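Local atomic coordinates of cycloalternan-forming enzyme (Listeria monocytogenes serovar 1/2a, PDB entry 5F7U), a protein that belongs to glycosyl hydrolase family 31, with a TIM-barrel domain, a galactose mutarotase-like domain and a family 6 carbohydrate-binding module, and holds glycans in several pockets. Residues Y12-V20 with D266-E274; I531-E540 with N578-S587. The protein carries 1 engineered substitution. All coordinates share one frame; numbering follows the deposited sequence.

Interaction 1 (Y12-V20 with D266-E274). With GLC (alpha-D-glucopyranose), chain F.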
loop_
_atom_site.group_PDB
_atom_site.type_symbol
_atom_site.label_atom_id
_atom_site.label_comp_id
_atom_site.label_asym_id
_atom_site.label_seq_id
_atom_site.Cartn_x
_atom_site.Cartn_y
_atom_site.Cartn_z
ATOM N N TYR A 12 -19.170 20.714 -21.253
ATOM C CA TYR A 12 -18.211 19.902 -20.502
ATOM C C TYR A 12 -18.151 18.436 -20.901
ATOM O O TYR A 12 -17.282 17.718 -20.388
ATOM C CB TYR A 12 -18.464 20.023 -18.998
ATOM C CG TYR A 12 -18.544 21.456 -18.525
ATOM C CD1 TYR A 12 -17.392 22.282 -18.466
ATOM C CD2 TYR A 12 -19.762 21.991 -18.131
ATOM C CE1 TYR A 12 -17.488 23.611 -18.026
ATOM C CE2 TYR A 12 -19.865 23.301 -17.688
ATOM C CZ TYR A 12 -18.735 24.097 -17.639
ATOM O OH TYR A 12 -18.898 25.394 -17.177
ATOM N N GLY A 13 -19.073 17.982 -21.766
ATOM C CA GLY A 13 -19.162 16.557 -22.125
ATOM C C GLY A 13 -19.403 15.726 -20.875
ATOM O O GLY A 13 -20.260 16.069 -20.060
ATOM N N ASP A 14 -18.633 14.651 -20.715
ATOM C CA ASP A 14 -18.688 13.871 -19.486
ATOM C C ASP A 14 -17.718 14.398 -18.423
ATOM O O ASP A 14 -17.554 13.770 -17.371
ATOM C CB ASP A 14 -18.403 12.395 -19.789
ATOM C CG ASP A 14 -19.489 11.757 -20.623
ATOM O OD1 ASP A 14 -20.683 12.007 -20.359
ATOM O OD2 ASP A 14 -19.159 10.992 -21.551
ATOM N N ASP A 15 -17.080 15.535 -18.708
ATOM C CA ASP A 15 -16.049 16.122 -17.835
ATOM C C ASP A 15 -14.867 15.158 -17.588
ATOM O O ASP A 15 -14.226 15.189 -16.534
ATOM C CB ASP A 15 -16.680 16.555 -16.495
ATOM C CG ASP A 15 -15.855 17.602 -15.764
ATOM O OD1 ASP A 15 -15.334 18.519 -16.405
ATOM O OD2 ASP A 15 -15.735 17.463 -14.536
ATOM N N ASP A 16 -14.578 14.309 -18.564
ATOM C CA ASP A 16 -13.498 13.336 -18.405
ATOM C C ASP A 16 -12.163 14.086 -18.390
ATOM O O ASP A 16 -11.978 15.037 -19.169
ATOM C CB ASP A 16 -13.556 12.303 -19.532
ATOM C CG ASP A 16 -12.657 11.118 -19.265
ATOM O OD1 ASP A 16 -13.063 10.155 -18.587
ATOM O OD2 ASP A 16 -11.517 11.154 -19.729
ATOM N N LEU A 17 -11.253 13.692 -17.497
ATOM C CA LEU A 17 -9.935 14.349 -17.440
ATOM C C LEU A 17 -9.109 14.076 -18.698
ATOM O O LEU A 17 -8.318 14.919 -19.110
ATOM C CB LEU A 17 -9.119 13.892 -16.219
ATOM C CG LEU A 17 -7.799 14.619 -15.905
ATOM C CD1 LEU A 17 -8.036 16.109 -15.655
ATOM C CD2 LEU A 17 -7.095 13.966 -14.731
ATOM N N TYR A 18 -9.269 12.887 -19.265
ATOM C CA TYR A 18 -8.306 12.377 -20.246
ATOM C C TYR A 18 -8.778 12.538 -21.675
ATOM O O TYR A 18 -7.948 12.563 -22.603
ATOM C CB TYR A 18 -7.991 10.911 -19.949
ATOM C CG TYR A 18 -7.371 10.697 -18.574
ATOM C CD1 TYR A 18 -6.141 11.284 -18.231
ATOM C CD2 TYR A 18 -8.010 9.889 -17.618
ATOM C CE1 TYR A 18 -5.575 11.089 -16.974
ATOM C CE2 TYR A 18 -7.446 9.674 -16.370
ATOM C CZ TYR A 18 -6.242 10.289 -16.048
ATOM O OH TYR A 18 -5.690 10.094 -14.823
ATOM N N THR A 19 -10.090 12.632 -21.861
ATOM C CA THR A 19 -10.676 12.684 -23.214
ATOM C C THR A 19 -11.753 13.756 -23.305
ATOM O O THR A 19 -12.215 14.278 -22.285
ATOM C CB THR A 19 -11.308 11.347 -23.672
ATOM O OG1 THR A 19 -12.456 11.029 -22.874
ATOM C CG2 THR A 19 -10.327 10.178 -23.610
ATOM N N VAL A 20 -12.156 14.082 -24.532
ATOM C CA VAL A 20 -13.303 14.974 -24.711
ATOM C C VAL A 20 -14.347 14.260 -25.541
ATOM O O VAL A 20 -14.005 13.414 -26.382
ATOM C CB VAL A 20 -12.935 16.338 -25.375
ATOM C CG1 VAL A 20 -11.906 17.100 -24.528
ATOM C CG2 VAL A 20 -12.453 16.149 -26.824
ATOM N N ASP A 266 3.769 15.103 -13.350
ATOM C CA ASP A 266 2.514 15.789 -13.026
ATOM C C ASP A 266 1.547 14.715 -12.575
ATOM O O ASP A 266 1.130 13.897 -13.377
ATOM C CB ASP A 266 1.936 16.504 -14.252
ATOM C CG ASP A 266 2.767 17.682 -14.678
ATOM O OD1 ASP A 266 3.119 18.493 -13.806
ATOM O OD2 ASP A 266 3.083 17.796 -15.886
ATOM N N VAL A 267 1.206 14.720 -11.296
ATOM C CA VAL A 267 0.403 13.647 -10.693
ATOM C C VAL A 267 -1.041 14.110 -10.588
ATOM O O VAL A 267 -1.319 15.136 -9.967
ATOM C CB VAL A 267 0.928 13.275 -9.291
ATOM C CG1 VAL A 267 0.170 12.079 -8.754
ATOM C CG2 VAL A 267 2.427 12.971 -9.323
ATOM N N GLU A 268 -1.958 13.341 -11.181
ATOM C CA GLU A 268 -3.379 13.702 -11.161
ATOM C C GLU A 268 -4.068 12.957 -10.026
ATOM O O GLU A 268 -3.991 11.725 -9.969
ATOM C CB GLU A 268 -4.064 13.278 -12.469
ATOM C CG GLU A 268 -3.396 13.780 -13.733
ATOM C CD GLU A 268 -3.312 15.295 -13.856
ATOM O OE1 GLU A 268 -4.079 16.052 -13.213
ATOM O OE2 GLU A 268 -2.466 15.748 -14.656
ATOM N N THR A 269 -4.745 13.702 -9.154
ATOM C CA THR A 269 -5.570 13.108 -8.125
ATOM C C THR A 269 -6.951 12.879 -8.744
ATOM O O THR A 269 -7.828 13.738 -8.706
ATOM C CB THR A 269 -5.666 13.993 -6.869
ATOM O OG1 THR A 269 -4.351 14.446 -6.513
ATOM C CG2 THR A 269 -6.252 13.173 -5.695
ATOM N N TYR A 270 -7.108 11.717 -9.354
ATOM C CA TYR A 270 -8.281 11.455 -10.180
ATOM C C TYR A 270 -8.452 9.951 -10.259
ATOM O O TYR A 270 -7.618 9.252 -10.863
ATOM C CB TYR A 270 -8.026 12.008 -11.592
ATOM C CG TYR A 270 -9.223 11.988 -12.515
ATOM C CD1 TYR A 270 -10.244 12.962 -12.399
ATOM C CD2 TYR A 270 -9.309 11.050 -13.556
ATOM C CE1 TYR A 270 -11.327 12.973 -13.272
ATOM C CE2 TYR A 270 -10.383 11.056 -14.431
ATOM C CZ TYR A 270 -11.385 12.008 -14.286
ATOM O OH TYR A 270 -12.437 11.998 -15.178
ATOM N N VAL A 271 -9.534 9.448 -9.686
ATOM C CA VAL A 271 -9.788 8.004 -9.751
ATOM C C VAL A 271 -10.205 7.616 -11.172
ATOM O O VAL A 271 -10.959 8.343 -11.837
ATOM C CB VAL A 271 -10.841 7.524 -8.718
ATOM C CG1 VAL A 271 -10.380 7.835 -7.282
ATOM C CG2 VAL A 271 -12.241 8.079 -9.000
ATOM N N TYR A 272 -9.706 6.473 -11.634
ATOM C CA TYR A 272 -10.014 6.041 -12.986
ATOM C C TYR A 272 -9.885 4.537 -13.097
ATOM O O TYR A 272 -9.015 3.943 -12.459
ATOM C CB TYR A 272 -9.107 6.758 -14.001
ATOM C CG TYR A 272 -9.611 6.687 -15.415
ATOM C CD1 TYR A 272 -10.545 7.617 -15.906
ATOM C CD2 TYR A 272 -9.145 5.701 -16.263
ATOM C CE1 TYR A 272 -10.998 7.536 -17.229
ATOM C CE2 TYR A 272 -9.593 5.597 -17.561
ATOM C CZ TYR A 272 -10.507 6.507 -18.039
ATOM O OH TYR A 272 -10.892 6.328 -19.354
ATOM N N ASN A 273 -10.787 3.934 -13.870
ATOM C CA ASN A 273 -10.703 2.501 -14.159
ATOM C C ASN A 273 -9.896 2.272 -15.454
ATOM O O ASN A 273 -10.459 2.316 -16.563
ATOM C CB ASN A 273 -12.121 1.875 -14.233
ATOM C CG ASN A 273 -12.090 0.422 -14.721
ATOM O OD1 ASN A 273 -11.053 -0.216 -14.674
ATOM N ND2 ASN A 273 -13.220 -0.086 -15.214
ATOM N N GLU A 274 -8.578 2.051 -15.301
ATOM C CA GLU A 274 -7.670 1.815 -16.446
ATOM C C GLU A 274 -7.227 0.365 -16.447
ATOM O O GLU A 274 -6.524 -0.067 -15.543
ATOM C CB GLU A 274 -6.427 2.736 -16.397
ATOM C CG GLU A 274 -5.507 2.607 -17.629
ATOM C CD GLU A 274 -6.181 3.070 -18.927
ATOM O OE1 GLU A 274 -7.144 3.858 -18.864
ATOM O OE2 GLU A 274 -5.764 2.624 -20.019
HETATM C C1 GLC F . -13.433 -4.559 -17.780
HETATM C C2 GLC F . -13.877 -3.758 -16.550
HETATM C C3 GLC F . -13.156 -4.229 -15.279
HETATM C C4 GLC F . -13.400 -5.724 -15.034
HETATM C C5 GLC F . -12.961 -6.477 -16.312
HETATM C C6 GLC F . -13.234 -7.973 -16.264
HETATM O O1 GLC F . -12.091 -4.205 -18.145
HETATM O O2 GLC F . -13.602 -2.375 -16.769
HETATM O O3 GLC F . -13.583 -3.435 -14.173
HETATM O O4 GLC F . -12.625 -6.221 -13.917
HETATM O O5 GLC F . -13.528 -5.976 -17.544
HETATM O O6 GLC F . -11.949 -8.554 -16.066
HETATM O O HOH W 1 -14.549 13.447 -14.409
HETATM O O HOH W 2 -10.936 8.566 -20.792
HETATM O O HOH W 3 -6.055 8.169 -12.889
#
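Tyr270 OH accepts the backbone N-H of Leu17 at 3.1 Å, with an N-H...O angle of 156°, and shares a water with Asp15 O, so the phenol ties down two successive peptide groups of 12-20. With CG anti to the backbone N (chi1 -172°), the Tyr270 ring is sent out to Leu17, whose CB covers one face, 3.6 Å from the ring centroid in a CH-pi contact, while Leu17 CD2 reaches Glu268 CG at 3.8 Å. The polar end of Glu268 turns to His306 and Gln308. Here a loop of the N-terminal Lmo2446-like region packs on the galactose mutarotase-like domain, at and just past strand 266-269. Tyr18 completes an aromatic cluster with Tyr270 and Tyr272: its edge meets the Tyr272 face, planes 89° apart, whereas its own face receives the Tyr270 edge in an offset edge-to-face pair. Asp16 OD2 accepts Tyr18 N at 2.9 Å (an Asx turn), from above the carboxylate plane, and also Thr19 N at 3.0 Å (an Asx motif), on the anti lone pair. Aspartate suits this place because its short side chain lets the carboxylate fold back on these amides while OD1 accepts from Trp543. A water joins OD2 to Tyr272 OH.

Interaction 2 (I531-E540 with N578-S587). Engineered in segment 531-540: Asn537 (natural residue Asp). With GLC (alpha-D-glucopyranose), chain B; GLC (alpha-D-glucopyranose), chain F.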
loop_
_atom_site.group_PDB
_atom_site.type_symbol
_atom_site.label_atom_id
_atom_site.label_comp_id
_atom_site.label_asym_id
_atom_site.label_seq_id
_atom_site.Cartn_x
_atom_site.Cartn_y
_atom_site.Cartn_z
ATOM N N ILE A 531 -22.719 -15.196 4.437
ATOM C CA ILE A 531 -21.455 -14.740 3.832
ATOM C C ILE A 531 -20.613 -13.870 4.781
ATOM O O ILE A 531 -21.121 -13.357 5.803
ATOM C CB ILE A 531 -21.665 -14.060 2.457
ATOM C CG1 ILE A 531 -22.302 -12.678 2.618
ATOM C CG2 ILE A 531 -22.432 -14.992 1.521
ATOM C CD1 ILE A 531 -22.271 -11.801 1.362
ATOM N N ASP A 532 -19.352 -13.673 4.403
ATOM C CA ASP A 532 -18.365 -13.021 5.246
ATOM C C ASP A 532 -17.871 -11.709 4.663
ATOM O O ASP A 532 -16.818 -11.212 5.052
ATOM C CB ASP A 532 -17.205 -13.997 5.486
ATOM C CG ASP A 532 -17.687 -15.291 6.100
ATOM O OD1 ASP A 532 -18.055 -15.248 7.279
ATOM O OD2 ASP A 532 -17.776 -16.317 5.398
ATOM N N GLY A 533 -18.631 -11.137 3.730
ATOM C CA GLY A 533 -18.305 -9.809 3.232
ATOM C C GLY A 533 -18.504 -9.719 1.735
ATOM O O GLY A 533 -19.071 -10.619 1.120
ATOM N N PHE A 534 -18.046 -8.617 1.176
ATOM C CA PHE A 534 -18.260 -8.324 -0.238
ATOM C C PHE A 534 -16.979 -7.888 -0.916
ATOM O O PHE A 534 -16.157 -7.158 -0.324
ATOM C CB PHE A 534 -19.270 -7.194 -0.394
ATOM C CG PHE A 534 -20.634 -7.509 0.155
ATOM C CD1 PHE A 534 -21.503 -8.323 -0.555
ATOM C CD2 PHE A 534 -21.043 -6.998 1.399
ATOM C CE1 PHE A 534 -22.787 -8.611 -0.056
ATOM C CE2 PHE A 534 -22.313 -7.296 1.915
ATOM C CZ PHE A 534 -23.189 -8.095 1.175
ATOM N N LYS A 535 -16.839 -8.311 -2.168
ATOM C CA LYS A 535 -15.821 -7.745 -3.051
ATOM C C LYS A 535 -16.482 -6.628 -3.838
ATOM O O LYS A 535 -17.119 -6.863 -4.868
ATOM C CB LYS A 535 -15.191 -8.813 -3.964
ATOM C CG LYS A 535 -14.126 -8.240 -4.942
ATOM C CD LYS A 535 -13.468 -9.364 -5.753
ATOM C CE LYS A 535 -12.359 -8.775 -6.636
ATOM N NZ LYS A 535 -11.663 -9.825 -7.461
ATOM N N THR A 536 -16.337 -5.417 -3.316
ATOM C CA THR A 536 -16.981 -4.235 -3.880
ATOM C C THR A 536 -16.101 -3.625 -4.954
ATOM O O THR A 536 -15.171 -2.873 -4.672
ATOM C CB THR A 536 -17.338 -3.224 -2.773
ATOM O OG1 THR A 536 -16.339 -3.263 -1.755
ATOM C CG2 THR A 536 -18.671 -3.594 -2.152
ATOM N N ASN A 537 -16.381 -4.021 -6.184
ATOM C CA ASN A 537 -15.639 -3.584 -7.354
ATOM C C ASN A 537 -16.224 -2.313 -7.939
ATOM O O ASN A 537 -17.348 -1.938 -7.638
ATOM C CB ASN A 537 -15.752 -4.669 -8.424
ATOM C CG ASN A 537 -14.471 -4.843 -9.203
ATOM O OD1 ASN A 537 -13.779 -3.891 -9.545
ATOM N ND2 ASN A 537 -14.120 -6.094 -9.430
ATOM N N GLY A 538 -15.456 -1.684 -8.824
ATOM C CA GLY A 538 -15.898 -0.472 -9.498
ATOM C C GLY A 538 -15.932 0.743 -8.579
ATOM O O GLY A 538 -15.251 0.792 -7.548
ATOM N N GLY A 539 -16.741 1.721 -8.969
ATOM C CA GLY A 539 -16.848 2.960 -8.202
ATOM C C GLY A 539 -16.281 4.155 -8.942
ATOM O O GLY A 539 -16.552 5.299 -8.544
ATOM N N GLU A 540 -15.524 3.902 -10.018
ATOM C CA GLU A 540 -14.906 4.991 -10.807
ATOM C C GLU A 540 -15.875 5.455 -11.901
ATOM O O GLU A 540 -15.509 5.551 -13.077
ATOM C CB GLU A 540 -13.577 4.527 -11.441
ATOM C CG GLU A 540 -12.655 3.716 -10.508
ATOM C CD GLU A 540 -12.936 2.211 -10.491
ATOM O OE1 GLU A 540 -12.138 1.453 -9.911
ATOM O OE2 GLU A 540 -13.942 1.745 -11.067
ATOM N N ASN A 578 -22.379 -9.113 10.609
ATOM C CA ASN A 578 -21.340 -10.099 10.853
ATOM C C ASN A 578 -20.055 -9.357 11.233
ATOM O O ASN A 578 -19.359 -8.864 10.345
ATOM C CB ASN A 578 -21.133 -10.943 9.582
ATOM C CG ASN A 578 -20.001 -11.965 9.713
ATOM O OD1 ASN A 578 -19.327 -12.062 10.737
ATOM N ND2 ASN A 578 -19.791 -12.732 8.645
ATOM N N PRO A 579 -19.744 -9.281 12.552
ATOM C CA PRO A 579 -18.577 -8.513 12.995
ATOM C C PRO A 579 -17.237 -8.938 12.353
ATOM O O PRO A 579 -16.280 -8.155 12.373
ATOM C CB PRO A 579 -18.551 -8.752 14.503
ATOM C CG PRO A 579 -19.955 -9.056 14.879
ATOM C CD PRO A 579 -20.562 -9.763 13.691
ATOM N N GLU A 580 -17.184 -10.144 11.783
ATOM C CA GLU A 580 -15.980 -10.686 11.136
ATOM C C GLU A 580 -15.968 -10.493 9.616
ATOM O O GLU A 580 -15.122 -11.079 8.927
ATOM C CB GLU A 580 -15.836 -12.179 11.442
ATOM C CG GLU A 580 -15.535 -12.520 12.888
ATOM C CD GLU A 580 -14.077 -12.897 13.084
ATOM O OE1 GLU A 580 -13.652 -14.001 12.618
ATOM O OE2 GLU A 580 -13.349 -12.081 13.702
ATOM N N ALA A 581 -16.900 -9.690 9.100
ATOM C CA ALA A 581 -17.009 -9.454 7.650
ATOM C C ALA A 581 -15.908 -8.530 7.160
ATOM O O ALA A 581 -15.518 -7.590 7.849
ATOM C CB ALA A 581 -18.368 -8.874 7.299
ATOM N N VAL A 582 -15.403 -8.809 5.963
ATOM C CA VAL A 582 -14.290 -8.047 5.384
ATOM C C VAL A 582 -14.689 -7.593 3.979
ATOM O O VAL A 582 -15.265 -8.385 3.232
ATOM C CB VAL A 582 -13.051 -8.964 5.282
ATOM C CG1 VAL A 582 -11.911 -8.312 4.503
ATOM C CG2 VAL A 582 -12.575 -9.335 6.681
ATOM N N SER A 583 -14.371 -6.344 3.616
ATOM C CA SER A 583 -14.483 -5.884 2.221
ATOM C C SER A 583 -13.165 -5.994 1.456
ATOM O O SER A 583 -12.085 -5.900 2.054
ATOM C CB SER A 583 -14.941 -4.432 2.183
ATOM O OG SER A 583 -16.272 -4.321 2.675
ATOM N N PHE A 584 -13.277 -6.124 0.129
ATOM C CA PHE A 584 -12.136 -6.310 -0.758
ATOM C C PHE A 584 -12.489 -5.425 -1.955
ATOM O O PHE A 584 -13.464 -5.706 -2.679
ATOM C CB PHE A 584 -12.082 -7.811 -1.102
ATOM C CG PHE A 584 -10.780 -8.280 -1.698
ATOM C CD1 PHE A 584 -10.501 -8.069 -3.061
ATOM C CD2 PHE A 584 -9.872 -9.021 -0.919
ATOM C CE1 PHE A 584 -9.311 -8.525 -3.636
ATOM C CE2 PHE A 584 -8.671 -9.482 -1.498
ATOM C CZ PHE A 584 -8.400 -9.229 -2.856
ATOM N N SER A 585 -11.745 -4.324 -2.135
ATOM C CA SER A 585 -12.147 -3.260 -3.094
ATOM C C SER A 585 -10.950 -2.740 -3.865
ATOM O O SER A 585 -9.813 -3.073 -3.522
ATOM C CB SER A 585 -12.776 -2.091 -2.343
ATOM O OG SER A 585 -13.816 -2.550 -1.493
ATOM N N ARG A 586 -11.184 -1.951 -4.918
ATOM C CA ARG A 586 -10.043 -1.407 -5.676
ATOM C C ARG A 586 -9.936 0.104 -5.718
ATOM O O ARG A 586 -8.835 0.626 -5.916
ATOM C CB ARG A 586 -9.975 -1.969 -7.094
ATOM C CG ARG A 586 -11.121 -1.552 -7.969
ATOM C CD ARG A 586 -10.927 -2.038 -9.396
ATOM N NE ARG A 586 -11.879 -1.300 -10.211
ATOM C CZ ARG A 586 -12.339 -1.688 -11.397
ATOM N NH1 ARG A 586 -11.937 -2.847 -11.951
ATOM N NH2 ARG A 586 -13.194 -0.895 -12.033
ATOM N N SER A 587 -11.059 0.804 -5.512
ATOM C CA SER A 587 -11.102 2.242 -5.771
ATOM C C SER A 587 -11.340 3.051 -4.524
ATOM O O SER A 587 -12.068 2.614 -3.635
ATOM C CB SER A 587 -12.215 2.576 -6.765
ATOM O OG SER A 587 -12.112 3.952 -7.143
HETATM C C1 GLC B . -13.313 -6.321 -12.646
HETATM C C2 GLC B . -12.313 -6.717 -11.537
HETATM C C3 GLC B . -11.816 -8.171 -11.663
HETATM C C4 GLC B . -13.008 -9.135 -11.774
HETATM C C5 GLC B . -14.061 -8.618 -12.765
HETATM C C6 GLC B . -15.332 -9.453 -12.791
HETATM O O2 GLC B . -11.269 -5.743 -11.435
HETATM O O3 GLC B . -11.017 -8.553 -10.529
HETATM O O4 GLC B . -12.552 -10.435 -12.194
HETATM O O5 GLC B . -14.423 -7.237 -12.561
HETATM O O6 GLC B . -16.115 -8.949 -13.891
HETATM C C1 GLC F . -13.433 -4.559 -17.780
HETATM C C2 GLC F . -13.877 -3.758 -16.550
HETATM C C3 GLC F . -13.156 -4.229 -15.279
HETATM C C4 GLC F . -13.400 -5.724 -15.034
HETATM C C5 GLC F . -12.961 -6.477 -16.312
HETATM C C6 GLC F . -13.234 -7.973 -16.264
HETATM O O1 GLC F . -12.091 -4.205 -18.145
HETATM O O2 GLC F . -13.602 -2.375 -16.769
HETATM O O3 GLC F . -13.583 -3.435 -14.173
HETATM O O4 GLC F . -12.625 -6.221 -13.917
HETATM O O5 GLC F . -13.528 -5.976 -17.544
HETATM O O6 GLC F . -11.949 -8.554 -16.066
HETATM O O HOH W 4 -16.509 -13.798 8.862
HETATM O O HOH W 5 -17.916 -6.462 3.368
HETATM O O HOH W 6 -13.751 -0.763 -5.638
HETATM O O HOH W 7 -17.218 -2.692 0.810
#
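Arg586 presents its guanidinium side-on to Glu540 across the contact, NE to OE1 at 2.8 Å and NH2 to OE2 at 2.9 Å, with the carboxylate and guanidinium planes 43° apart. The NH2 bond is nearly straight, and the two bonds together restrict rotation of the guanidinium. This leaves NH1 to donate to O3 of the alpha-D-glucopyranose of chain F at 2.8 Å, a reach suited to the long arginine side chain with its flat, multi-donor head. Over one guanidinium face sits OD1 of the engineered Asn537, its amide plane turned 89° away; that oxygen accepts Gly538 N. The segments carry neighbouring parallel strands of the TIM barrel, 534-536 and 584-585, joined through Phe584 N to Phe534 O at 3.1 Å. Lys535 and Phe584 lie side by side, pointing the same way: with CG anti to the backbone N (chi1 179°) and an extended chain, Lys535 carries its ammonium past the Phe584 ring to Glu400. Thr536 OG1 and Ser585 OG approach to 2.6 Å, small hydroxyl side chains that fit between closely spaced strands. At the far end, Asn578 ND2 bonds Ile531 O at 3.2 Å and, weakly, Asp532 OD1, while Asp532 OD2 accepts from His447.

In the fold
From the N terminus, the loop between strands 6-8 and 25-26 comes first, and interaction 1 closes a span of 245 residues, rich in strand and without helix, by bringing 266-274 against it. This ties the N-terminal Lmo2446-like region to the mutarotase-like domain. Interaction 2 opens later and closes a much shorter, largely helical span between 531-540 and 578-587, in which helix 555-577 connects two adjacent barrel strands. The two contacts follow in series, neither nesting nor crossing. Their centres are about 25 Å apart, yet they touch where 266-274 runs up to the barrel: Tyr272 and Asn273 pack on Glu540, and Asn273 also on Arg586, beside the alpha-D-glucopyranose of chain F.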